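Local atomic coordinates of glutathione S-transferase 2 (Onchocerca volvulus, PDB entry 1TU7), a protein that catalyses the conjugation of glutathione to electrophilic compounds, working as a homodimer, and appears to play a central role in the parasite's detoxification system. Residues L13-R18 against E193-A198; V22-K27 against A150-F155; Q180-K183 against K187-E190. All blocks are in the same frame, centred on the assembly; numbering follows the deposited sequence.

Contact 1 (L13-R18 against E193-A198); sequences LAEPIR and EKRDAA. With GSH (glutathione), chain C.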
loop_
_atom_site.group_PDB
_atom_site.type_symbol
_atom_site.label_atom_id
_atom_site.label_comp_id
_atom_site.label_asym_id
_atom_site.label_seq_id
_atom_site.Cartn_x
_atom_site.Cartn_y
_atom_site.Cartn_z
ATOM N N LEU A 13 4.870 6.773 -9.793
ATOM C CA LEU A 13 4.450 5.467 -9.289
ATOM C C LEU A 13 4.616 4.361 -10.272
ATOM O O LEU A 13 4.608 3.190 -9.879
ATOM C CB LEU A 13 2.972 5.519 -8.890
ATOM C CG LEU A 13 2.617 6.491 -7.774
ATOM C CD1 LEU A 13 1.118 6.494 -7.601
ATOM C CD2 LEU A 13 3.326 6.121 -6.475
ATOM N N ALA A 14 4.736 4.688 -11.549
ATOM C CA ALA A 14 4.845 3.681 -12.598
ATOM C C ALA A 14 6.224 3.115 -12.678
ATOM O O ALA A 14 6.361 2.019 -13.192
ATOM C CB ALA A 14 4.466 4.237 -13.943
ATOM N N GLU A 15 7.244 3.852 -12.245
ATOM C CA GLU A 15 8.589 3.477 -12.632
ATOM C C GLU A 15 8.988 2.101 -12.105
ATOM O O GLU A 15 9.650 1.355 -12.834
ATOM C CB GLU A 15 9.607 4.537 -12.285
ATOM C CG GLU A 15 10.921 4.375 -13.017
ATOM C CD GLU A 15 10.823 4.670 -14.492
ATOM O OE1 GLU A 15 9.794 5.175 -14.963
ATOM O OE2 GLU A 15 11.821 4.389 -15.189
ATOM N N PRO A 16 8.649 1.700 -10.880
ATOM C CA PRO A 16 9.027 0.342 -10.459
ATOM C C PRO A 16 8.431 -0.721 -11.348
ATOM O O PRO A 16 9.058 -1.779 -11.537
ATOM C CB PRO A 16 8.534 0.247 -9.037
ATOM C CG PRO A 16 8.557 1.661 -8.586
ATOM C CD PRO A 16 8.065 2.475 -9.761
ATOM N N ILE A 17 7.224 -0.474 -11.871
ATOM C CA ILE A 17 6.591 -1.419 -12.803
ATOM C C ILE A 17 7.339 -1.442 -14.134
ATOM O O ILE A 17 7.624 -2.493 -14.692
ATOM C CB ILE A 17 5.111 -1.111 -12.971
ATOM C CG1 ILE A 17 4.357 -1.182 -11.620
ATOM C CG2 ILE A 17 4.507 -2.029 -14.011
ATOM C CD1 ILE A 17 3.100 -0.347 -11.604
ATOM N N ARG A 18 7.641 -0.276 -14.675
ATOM C CA ARG A 18 8.452 -0.208 -15.887
ATOM C C ARG A 18 9.760 -0.947 -15.699
ATOM O O ARG A 18 10.187 -1.694 -16.565
ATOM C CB ARG A 18 8.725 1.242 -16.242
ATOM C CG ARG A 18 7.517 2.017 -16.692
ATOM C CD ARG A 18 7.837 3.388 -17.110
ATOM N NE ARG A 18 6.670 4.215 -17.430
ATOM C CZ ARG A 18 6.415 5.385 -16.884
ATOM N NH1 ARG A 18 7.157 5.865 -15.919
ATOM N NH2 ARG A 18 5.355 6.077 -17.296
ATOM N N GLU A 193 20.371 4.523 -18.918
ATOM C CA GLU A 193 21.143 5.460 -19.742
ATOM C C GLU A 193 20.185 6.288 -20.610
ATOM O O GLU A 193 20.319 7.516 -20.714
ATOM C CB GLU A 193 22.154 4.721 -20.637
ATOM C CG GLU A 193 23.418 4.241 -19.942
ATOM C CD GLU A 193 24.215 3.172 -20.695
ATOM O OE1 GLU A 193 25.387 2.939 -20.299
ATOM O OE2 GLU A 193 23.690 2.544 -21.654
ATOM N N LYS A 194 19.228 5.624 -21.232
ATOM C CA LYS A 194 18.288 6.314 -22.094
ATOM C C LYS A 194 17.358 7.216 -21.308
ATOM O O LYS A 194 17.007 8.307 -21.738
ATOM C CB LYS A 194 17.525 5.318 -22.929
ATOM C CG LYS A 194 18.417 4.661 -23.977
ATOM C CD LYS A 194 17.746 3.499 -24.647
ATOM C CE LYS A 194 18.727 2.831 -25.618
ATOM N NZ LYS A 194 19.082 3.725 -26.753
ATOM N N ARG A 195 16.954 6.769 -20.120
ATOM C CA ARG A 195 16.116 7.585 -19.273
ATOM C C ARG A 195 16.842 8.845 -18.845
ATOM O O ARG A 195 16.252 9.941 -18.822
ATOM C CB ARG A 195 15.705 6.732 -18.075
ATOM C CG ARG A 195 14.710 7.355 -17.131
ATOM C CD ARG A 195 14.339 6.374 -16.031
ATOM N NE ARG A 195 15.460 6.078 -15.166
ATOM C CZ ARG A 195 15.406 5.314 -14.086
ATOM N NH1 ARG A 195 14.273 4.733 -13.714
ATOM N NH2 ARG A 195 16.476 5.181 -13.329
ATOM N N ASP A 196 18.122 8.707 -18.530
ATOM C CA ASP A 196 18.935 9.838 -18.140
ATOM C C ASP A 196 19.171 10.770 -19.318
ATOM O O ASP A 196 19.149 11.987 -19.153
ATOM C CB ASP A 196 20.265 9.365 -17.595
ATOM C CG ASP A 196 21.058 10.478 -16.984
ATOM O OD1 ASP A 196 22.283 10.494 -17.233
ATOM O OD2 ASP A 196 20.563 11.369 -16.235
ATOM N N ALA A 197 19.395 10.208 -20.499
ATOM C CA ALA A 197 19.649 11.031 -21.685
ATOM C C ALA A 197 18.460 11.942 -21.957
ATOM O O ALA A 197 18.635 13.107 -22.353
ATOM C CB ALA A 197 19.959 10.170 -22.903
ATOM N N ALA A 198 17.258 11.401 -21.771
ATOM C CA ALA A 198 15.998 12.114 -21.986
ATOM C C ALA A 198 15.607 12.992 -20.803
ATOM O O ALA A 198 14.618 13.747 -20.899
ATOM C CB ALA A 198 14.890 11.106 -22.271
HETATM N N1 GSH C . -2.593 4.075 -4.546
HETATM C CA1 GSH C . -2.433 4.487 -5.887
HETATM C C1 GSH C . -1.536 3.618 -6.662
HETATM O O11 GSH C . -0.477 3.172 -5.961
HETATM O O12 GSH C . -1.557 3.290 -7.904
HETATM C CB1 GSH C . -2.269 5.905 -6.233
HETATM C CG1 GSH C . -2.559 6.333 -7.648
HETATM C CD1 GSH C . -2.369 7.833 -7.812
HETATM O OE1 GSH C . -2.210 8.595 -6.705
HETATM N N2 GSH C . -2.345 8.318 -9.024
HETATM C CA2 GSH C . -2.102 9.730 -9.328
HETATM C C2 GSH C . -3.056 10.153 -10.376
HETATM O O2 GSH C . -3.559 9.241 -11.280
HETATM C CB2 GSH C . -0.697 9.932 -9.886
HETATM S SG2 GSH C . 0.556 9.784 -8.594
HETATM N N3 GSH C . -3.437 11.418 -10.433
HETATM C CA3 GSH C . -4.352 11.800 -11.475
HETATM C C3 GSH C . -5.632 12.316 -10.903
HETATM O O31 GSH C . -6.134 11.946 -9.743
HETATM O O32 GSH C . -6.319 13.253 -11.685
#

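Contact 2 (V22-K27 against A150-F155); sequences VDQDIK and ADYALF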
loop_
_atom_site.group_PDB
_atom_site.type_symbol
_atom_site.label_atom_id
_atom_site.label_comp_id
_atom_site.label_asym_id
_atom_site.label_seq_id
_atom_site.Cartn_x
_atom_site.Cartn_y
_atom_site.Cartn_z
ATOM N N VAL A 22 11.028 -4.054 -17.935
ATOM C CA VAL A 22 12.262 -3.885 -18.703
ATOM C C VAL A 22 13.272 -4.951 -18.288
ATOM O O VAL A 22 13.851 -5.611 -19.133
ATOM C CB VAL A 22 12.857 -2.486 -18.509
ATOM C CG1 VAL A 22 14.268 -2.436 -19.024
ATOM C CG2 VAL A 22 12.017 -1.447 -19.247
ATOM N N ASP A 23 13.482 -5.147 -16.997
ATOM C CA ASP A 23 14.492 -6.081 -16.528
ATOM C C ASP A 23 14.153 -7.514 -16.866
ATOM O O ASP A 23 15.043 -8.317 -17.173
ATOM C CB ASP A 23 14.683 -5.942 -15.029
ATOM C CG ASP A 23 15.832 -6.768 -14.525
ATOM O OD1 ASP A 23 15.579 -7.697 -13.710
ATOM O OD2 ASP A 23 16.991 -6.530 -14.892
ATOM N N GLN A 24 12.871 -7.855 -16.793
ATOM C CA GLN A 24 12.385 -9.197 -17.115
ATOM C C GLN A 24 12.205 -9.404 -18.618
ATOM O O GLN A 24 11.854 -10.507 -19.040
ATOM C CB GLN A 24 11.090 -9.485 -16.361
ATOM C CG GLN A 24 11.271 -9.696 -14.864
ATOM C CD GLN A 24 12.305 -10.730 -14.552
ATOM O OE1 GLN A 24 12.228 -11.831 -15.073
ATOM N NE2 GLN A 24 13.311 -10.363 -13.780
ATOM N N ASP A 25 12.462 -8.362 -19.406
ATOM C CA ASP A 25 12.306 -8.373 -20.856
ATOM C C ASP A 25 10.910 -8.758 -21.301
ATOM O O ASP A 25 10.711 -9.507 -22.271
ATOM C CB ASP A 25 13.369 -9.264 -21.513
ATOM C CG ASP A 25 13.691 -8.820 -22.893
ATOM O OD1 ASP A 25 14.165 -9.667 -23.679
ATOM O OD2 ASP A 25 13.522 -7.643 -23.272
ATOM N N ILE A 26 9.919 -8.230 -20.584
ATOM C CA ILE A 26 8.508 -8.342 -20.937
ATOM C C ILE A 26 8.193 -7.128 -21.770
ATOM O O ILE A 26 8.206 -5.979 -21.272
ATOM C CB ILE A 26 7.611 -8.390 -19.688
ATOM C CG1 ILE A 26 7.999 -9.546 -18.788
ATOM C CG2 ILE A 26 6.137 -8.436 -20.106
ATOM C CD1 ILE A 26 7.425 -9.381 -17.380
ATOM N N LYS A 27 7.975 -7.339 -23.059
ATOM C CA LYS A 27 7.704 -6.228 -23.939
ATOM C C LYS A 27 6.331 -5.671 -23.663
ATOM O O LYS A 27 5.367 -6.405 -23.456
ATOM C CB LYS A 27 7.850 -6.636 -25.405
ATOM C CG LYS A 27 9.128 -7.358 -25.717
ATOM C CD LYS A 27 10.334 -6.539 -25.447
ATOM C CE LYS A 27 11.499 -7.181 -26.233
ATOM N NZ LYS A 27 12.834 -6.642 -25.953
ATOM N N ALA A 150 10.168 -6.430 -5.189
ATOM C CA ALA A 150 10.563 -5.409 -4.251
ATOM C C ALA A 150 11.912 -4.811 -4.610
ATOM O O ALA A 150 12.146 -3.644 -4.317
ATOM C CB ALA A 150 10.585 -5.948 -2.818
ATOM N N ASP A 151 12.779 -5.570 -5.272
ATOM C CA ASP A 151 14.055 -5.022 -5.713
ATOM C C ASP A 151 13.900 -3.818 -6.620
ATOM O O ASP A 151 14.650 -2.833 -6.504
ATOM C CB ASP A 151 14.890 -6.088 -6.423
ATOM C CG ASP A 151 15.336 -7.174 -5.511
ATOM O OD1 ASP A 151 15.963 -6.874 -4.465
ATOM O OD2 ASP A 151 15.109 -8.355 -5.814
ATOM N N TYR A 152 12.932 -3.849 -7.516
ATOM C CA TYR A 152 12.732 -2.715 -8.428
ATOM C C TYR A 152 12.245 -1.485 -7.703
ATOM O O TYR A 152 12.636 -0.379 -8.006
ATOM C CB TYR A 152 11.762 -3.084 -9.565
ATOM C CG TYR A 152 12.198 -4.333 -10.323
ATOM C CD1 TYR A 152 11.427 -5.504 -10.270
ATOM C CD2 TYR A 152 13.381 -4.364 -11.042
ATOM C CE1 TYR A 152 11.824 -6.619 -10.942
ATOM C CE2 TYR A 152 13.778 -5.498 -11.718
ATOM C CZ TYR A 152 13.005 -6.612 -11.648
ATOM O OH TYR A 152 13.407 -7.742 -12.321
ATOM N N ALA A 153 11.356 -1.679 -6.739
ATOM C CA ALA A 153 10.862 -0.575 -5.946
ATOM C C ALA A 153 11.978 0.043 -5.127
ATOM O O ALA A 153 12.122 1.263 -5.078
ATOM C CB ALA A 153 9.752 -1.060 -5.073
ATOM N N LEU A 154 12.781 -0.797 -4.479
ATOM C CA LEU A 154 13.901 -0.262 -3.704
ATOM C C LEU A 154 14.893 0.470 -4.605
ATOM O O LEU A 154 15.385 1.543 -4.270
ATOM C CB LEU A 154 14.586 -1.359 -2.896
ATOM C CG LEU A 154 15.791 -0.896 -2.059
ATOM C CD1 LEU A 154 15.404 0.115 -1.018
ATOM C CD2 LEU A 154 16.417 -2.111 -1.402
ATOM N N PHE A 155 15.237 -0.144 -5.732
ATOM C CA PHE A 155 16.140 0.467 -6.689
ATOM C C PHE A 155 15.662 1.865 -7.069
ATOM O O PHE A 155 16.417 2.843 -7.008
ATOM C CB PHE A 155 16.286 -0.419 -7.932
ATOM C CG PHE A 155 17.096 0.203 -9.045
ATOM C CD1 PHE A 155 16.649 0.147 -10.348
ATOM C CD2 PHE A 155 18.317 0.811 -8.794
ATOM C CE1 PHE A 155 17.353 0.700 -11.375
ATOM C CE2 PHE A 155 19.051 1.354 -9.824
ATOM C CZ PHE A 155 18.574 1.295 -11.116
#

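Contact 3 (Q180-K183 against K187-E190); sequences QRMK and KLKE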
loop_
_atom_site.group_PDB
_atom_site.type_symbol
_atom_site.label_atom_id
_atom_site.label_comp_id
_atom_site.label_asym_id
_atom_site.label_seq_id
_atom_site.Cartn_x
_atom_site.Cartn_y
_atom_site.Cartn_z
ATOM N N GLN A 180 23.819 0.089 -7.132
ATOM C CA GLN A 180 24.717 -0.042 -8.277
ATOM C C GLN A 180 24.537 -1.412 -8.907
ATOM O O GLN A 180 24.618 -1.533 -10.114
ATOM C CB GLN A 180 26.197 0.180 -7.874
ATOM C CG GLN A 180 27.127 0.337 -9.108
ATOM C CD GLN A 180 26.751 1.534 -9.986
ATOM O OE1 GLN A 180 26.679 2.650 -9.489
ATOM N NE2 GLN A 180 26.518 1.303 -11.300
ATOM N N ARG A 181 24.298 -2.434 -8.093
ATOM C CA ARG A 181 24.105 -3.786 -8.617
ATOM C C ARG A 181 22.895 -3.852 -9.536
ATOM O O ARG A 181 22.936 -4.457 -10.609
ATOM C CB ARG A 181 23.953 -4.760 -7.456
ATOM C CG ARG A 181 23.747 -6.191 -7.878
ATOM C CD ARG A 181 23.631 -7.159 -6.723
ATOM N NE ARG A 181 24.755 -7.071 -5.799
ATOM C CZ ARG A 181 26.011 -7.478 -6.024
ATOM N NH1 ARG A 181 26.912 -7.318 -5.057
ATOM N NH2 ARG A 181 26.384 -8.045 -7.182
ATOM N N MET A 182 21.812 -3.196 -9.117
ATOM C CA MET A 182 20.611 -3.145 -9.939
ATOM C C MET A 182 20.839 -2.397 -11.241
ATOM O O MET A 182 20.428 -2.842 -12.327
ATOM C CB MET A 182 19.488 -2.489 -9.142
ATOM C CG MET A 182 18.972 -3.423 -8.047
ATOM S SD MET A 182 18.065 -4.893 -8.624
ATOM C CE MET A 182 16.626 -4.113 -9.367
ATOM N N LYS A 183 21.529 -1.271 -11.139
ATOM C CA LYS A 183 21.775 -0.421 -12.296
ATOM C C LYS A 183 22.681 -1.147 -13.285
ATOM O O LYS A 183 22.645 -0.875 -14.473
ATOM C CB LYS A 183 22.410 0.903 -11.870
ATOM C CG LYS A 183 22.299 2.017 -12.903
ATOM C CD LYS A 183 22.793 3.322 -12.296
ATOM C CE LYS A 183 23.168 4.385 -13.323
ATOM N NZ LYS A 183 23.540 5.635 -12.596
ATOM N N LYS A 187 19.809 -5.057 -18.840
ATOM C CA LYS A 187 18.640 -4.429 -19.415
ATOM C C LYS A 187 18.387 -3.093 -18.689
ATOM O O LYS A 187 17.949 -2.129 -19.308
ATOM C CB LYS A 187 17.410 -5.359 -19.354
ATOM C CG LYS A 187 17.566 -6.575 -20.276
ATOM C CD LYS A 187 16.799 -7.818 -19.844
ATOM C CE LYS A 187 17.288 -9.092 -20.586
ATOM N NZ LYS A 187 18.258 -9.976 -19.828
ATOM N N LEU A 188 18.662 -3.046 -17.395
ATOM C CA LEU A 188 18.478 -1.800 -16.639
ATOM C C LEU A 188 19.546 -0.790 -16.933
ATOM O O LEU A 188 19.271 0.387 -16.973
ATOM C CB LEU A 188 18.392 -2.073 -15.130
ATOM C CG LEU A 188 17.196 -2.895 -14.682
ATOM C CD1 LEU A 188 17.125 -3.004 -13.185
ATOM C CD2 LEU A 188 15.891 -2.338 -15.204
ATOM N N LYS A 189 20.774 -1.227 -17.189
ATOM C CA LYS A 189 21.834 -0.297 -17.506
ATOM C C LYS A 189 21.458 0.468 -18.752
ATOM O O LYS A 189 21.584 1.692 -18.797
ATOM C CB LYS A 189 23.169 -1.041 -17.718
ATOM C CG LYS A 189 24.337 -0.129 -18.044
ATOM C CD LYS A 189 25.626 -0.931 -18.151
ATOM C CE LYS A 189 26.816 -0.040 -18.455
ATOM N NZ LYS A 189 28.052 -0.884 -18.571
ATOM N N GLU A 190 21.040 -0.239 -19.784
ATOM C CA GLU A 190 20.677 0.406 -21.045
ATOM C C GLU A 190 19.473 1.344 -20.874
ATOM O O GLU A 190 19.463 2.498 -21.331
ATOM C CB GLU A 190 20.384 -0.693 -22.045
ATOM C CG GLU A 190 19.764 -0.294 -23.364
ATOM C CD GLU A 190 19.482 -1.513 -24.245
ATOM O OE1 GLU A 190 18.830 -2.509 -23.786
ATOM O OE2 GLU A 190 19.929 -1.492 -25.403
#

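Contact 1 (L13-R18 against E193-A198)
E15 and R195 form a buried salt bridge across the domain interface of this Pi-class glutathione transferase, tying helix 15-23 of the thioredoxin-like N-terminal domain to helix 186-197, the last helix of the all-helical C-terminal domain. The backbones stay well apart, with the CA atoms of E15 and R195 10.8 Å from each other, so two long side chains reaching in from opposite directions bridge the gap. R195 NH1 donates to E15 OE2 at 2.9 Å, with an N-H...O angle of 158°. The bond leaves at the edge of the guanidinium, close to its plane, but reaches OE2 on the anti side and well out of the carboxylate plane. The two flat groups are turned 43° apart, and the grip is a single bond instead of a paired, coplanar one. R195 CD also packs 3.3 Å from E15 OE2.

The same carboxylate is held at its other oxygen: R18 NH1, one turn on, bonds to E15 OE1 at 2.9 Å, nearly along the C-O axis and in the guanidinium plane. A bend in the E15 chain (chi2 70°) places the carboxylate between the two arginines. OE2 has a further partner in the hydroxyl of Y191, and the charge of R18 is shared with D30. A14 CB lies over the centre of the R18 guanidinium face. At the start of the segment L13 CD1 touches the glutathione sulfur SG2 at 3.5 Å, and L13 N is hydrogen-bonded to the hydroxyl of Y7.

A14 and R18 rest on strand 3-8, where the R18 guanidinium also bonds to the carbonyl of F8, while I17 packs against helix 63-73.

Contact 2 (V22-K27 against A150-F155)
Y152 extends from helix 149-164 of the C-terminal domain to the C-terminal end of helix 15-23 in the thioredoxin-like N-terminal domain, joining the two domains; that helix ends in a Schellman motif, with D25 at positive phi. The phenol crosses the side chains of both D23 and Q24 at about a right angle, and its hydroxyl is the meeting point. It donates to D23 OD1 over a short 2.6 Å. The same hydroxyl accepts from Q24 NE2 at 3.0 Å, in a nearly straight bond (172°) that lies almost in the plane of the amide. Carboxylate and amide planes are each inclined 61° to the ring, so neither stacks on it; OD1 comes in at the ring edge. Q24 begins pointing off to one side, and a bend at chi2 (-53°) folds its amide back to the phenol. With one bond given and one taken, the hydroxyl is anchored inside the domain interface. D23 OD1 also forms a salt bridge with R185, just ahead of helix 186-197, while the rings of Y152 and F20 meet at a steep angle. Alongside the short hydrogen bond, D23 CB packs obliquely 3.5 Å from Y152 CE2.

Contact 3 (Q180-K183 against K187-E190)
The carbonyl oxygen of K183, in the last turn of helix 173-183, is crowded by the first turn of the next helix: K189 CA lies 3.2 Å from K183 O, and K189 CB stands 3.3 Å from that same oxygen. K189 N is comparably near but badly angled, and no hydrogen bond joins the two segments. One residue back, M182 O is approached by carbon as well, with L188 CD1 at 3.4 Å and L188 CB at 3.5 Å. L188 thus meets the carbonyl end of the helix with its CB and one branch methyl, while K189 uses the base of a chain that then runs out extended, away from the contact. Here two consecutive helices of the all-helical C-terminal domain, 173-183 and 186-197, are joined by a very short turn, and the CA atoms of K183 and K189 are only 5.2 Å apart. Beside this carbonyl contact the M182 and L188 side chains lie side by side, pointing the same way. M182 is folded at chi2 (-69°) and chi3 (-65°), which brings its methyl CE to 4.0 Å from L188 CD1. The M182 side chain also packs on F155 of helix 149-164, and that of L188 on L19 of helix 15-23.

Helix 15-23 serves contacts 1 and 2, and helix 186-197 serves contacts 1 and 3. The three centres are about 10 to 11 Å from one another. Contact 1 meets contact 2 where P16 O packs 3.6 Å from Y152 CB. Contacts 2 and 3 touch where F155 CD2 lies 3.5 Å from M182 CB, and where D23 O comes within 3.2 Å of K187 CD. Along the chain, contacts 2 and 3 both fall inside the loop closed by contact 1. Contact 1 is the one that reaches glutathione, through L13, with the side chain of E15 about 7 Å from that of Y7; contact 3 is remote from the pocket.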